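Local coordinates for RsbT co-antagonist protein RsbRA (Bacillus subtilis, PDB 2BNL) that regulates sigma-B within the stressosome under salt and heat stress, stimulating the kinase RsbT toward RsbS in vitro, at residues Asn44-Tyr49 against Glu69-Arg73. Residues are numbered along the deposited sequence; the frame is centred on the assembly and turned at random.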
# COMPACT_ATOMS: atom_id res chain seq x y z
N ASN A 44 2.69 21.00 4.49
CA ASN A 44 3.13 20.55 5.78
C ASN A 44 3.07 19.02 5.90
O ASN A 44 3.90 18.41 6.52
CB ASN A 44 2.34 21.20 6.90
CG ASN A 44 2.72 22.62 7.17
OD1 ASN A 44 3.55 23.22 6.51
ND2 ASN A 44 2.02 23.20 8.10
N ILE A 45 2.05 18.44 5.32
CA ILE A 45 2.01 16.97 5.17
C ILE A 45 3.15 16.38 4.34
O ILE A 45 3.79 15.42 4.79
CB ILE A 45 0.66 16.48 4.54
CG1 ILE A 45 -0.48 16.74 5.50
CG2 ILE A 45 0.78 15.02 4.15
CD1 ILE A 45 -1.80 16.74 4.86
N SER A 46 3.45 16.98 3.18
CA SER A 46 4.56 16.55 2.36
C SER A 46 5.86 16.69 3.09
O SER A 46 6.70 15.84 2.94
CB SER A 46 4.58 17.31 1.06
OG SER A 46 3.25 17.20 0.57
N LYS A 47 6.03 17.80 3.81
CA LYS A 47 7.26 18.04 4.55
C LYS A 47 7.42 17.03 5.71
O LYS A 47 8.53 16.56 5.92
CB LYS A 47 7.37 19.54 5.00
CG LYS A 47 8.54 19.79 5.96
CD LYS A 47 9.88 19.50 5.36
CE LYS A 47 11.12 20.06 6.29
NZ LYS A 47 12.31 19.21 6.10
N GLU A 48 6.36 16.76 6.42
CA GLU A 48 6.38 15.79 7.56
C GLU A 48 6.72 14.43 6.98
O GLU A 48 7.43 13.64 7.56
CB GLU A 48 5.02 15.60 8.20
CG GLU A 48 4.69 16.30 9.52
CD GLU A 48 3.29 15.91 10.10
OE1 GLU A 48 3.29 15.23 11.18
OE2 GLU A 48 2.20 16.31 9.49
N TYR A 49 6.14 14.11 5.83
CA TYR A 49 6.50 12.79 5.15
C TYR A 49 7.93 12.66 4.69
O TYR A 49 8.61 11.66 4.95
CB TYR A 49 5.61 12.62 3.96
CG TYR A 49 5.69 11.29 3.30
CD1 TYR A 49 5.25 10.14 3.94
CD2 TYR A 49 6.16 11.17 2.03
CE1 TYR A 49 5.26 8.89 3.32
CE2 TYR A 49 6.19 9.89 1.40
CZ TYR A 49 5.73 8.77 2.06
OH TYR A 49 5.71 7.58 1.38
N GLU A 69 2.56 10.78 14.71
CA GLU A 69 2.07 12.15 14.56
C GLU A 69 1.47 12.46 13.19
O GLU A 69 0.40 13.15 13.10
CB GLU A 69 3.13 13.16 14.84
CG GLU A 69 2.47 14.48 15.24
CD GLU A 69 2.08 14.68 16.78
OE1 GLU A 69 1.17 14.01 17.42
OE2 GLU A 69 2.73 15.62 17.36
N LEU A 70 2.15 12.03 12.12
CA LEU A 70 1.60 12.29 10.80
C LEU A 70 0.23 11.59 10.64
O LEU A 70 -0.72 12.18 10.06
CB LEU A 70 2.53 11.84 9.70
CG LEU A 70 2.04 11.89 8.24
CD1 LEU A 70 1.66 13.24 7.99
CD2 LEU A 70 3.13 11.58 7.30
N ALA A 71 0.11 10.33 11.10
CA ALA A 71 -1.11 9.54 10.90
C ALA A 71 -2.26 10.12 11.69
O ALA A 71 -3.39 10.24 11.19
CB ALA A 71 -0.85 8.08 11.29
N LEU A 72 -1.99 10.48 12.93
CA LEU A 72 -2.97 11.12 13.78
C LEU A 72 -3.51 12.43 13.25
O LEU A 72 -4.70 12.69 13.24
CB LEU A 72 -2.38 11.34 15.17
CG LEU A 72 -3.23 11.97 16.26
CD1 LEU A 72 -4.49 11.22 16.53
CD2 LEU A 72 -2.49 12.28 17.53
N ARG A 73 -2.61 13.24 12.70
CA ARG A 73 -3.01 14.51 12.07
C ARG A 73 -3.90 14.21 10.88
O ARG A 73 -4.94 14.89 10.68
CB ARG A 73 -1.76 15.27 11.60
CG ARG A 73 -1.93 16.68 11.16
CD ARG A 73 -0.47 17.27 10.66
NE ARG A 73 -0.78 18.07 9.49
CZ ARG A 73 0.06 18.72 8.63
NH1 ARG A 73 1.44 18.61 8.74
NH2 ARG A 73 -0.55 19.46 7.61
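E48 and R73 form a salt bridge between segments 44-49 and 69-73, which run roughly antiparallel on helices 39-54 and 64-76 of the globin-like N-terminal domain of RsbRA. R73 NH1 lies 2.5 Å from E48 OE2. The bond is bent, 130° at the hydrogen: the carboxylate and guanidinium planes are nearly parallel but not level, a stepped contact in which NH1 meets OE2 37° out of the carboxylate plane. With CG anti to the backbone N (chi1 -169°), the arginine reaches across to helix 39-54 and bends at chi3, which lays its guanidinium beside N44 and I45. I45 CG1 sits over one face of that group, displaced toward the rim, 3.4 Å from NH2. N44 CA lies in its plane at the edge, with N44 CB 3.3 Å from NH1. Shortening R73 to alanine is likely to leave the E48 carboxylate without this countercharge and open a gap beside I45. Farther along the helix pair, L70 points at the segment 44-49 and splits its methyls: CD1 lies against the E48 carboxylate and reaches I45 CG2, while CD2 sits at the edge of the Y49 ring, 4.2 Å from CD1 of that tyrosine. E48 OE1 lies alongside the backbone, 3.4 Å from L70 CA. Outside the pair, I45 leans on L26 of helix 15-30, and Y49 OH is hydrogen-bonded to N124 OD1 while its ring meets F91 edge-to-face. R73 NH2 makes a weak hydrogen bond to V41 O.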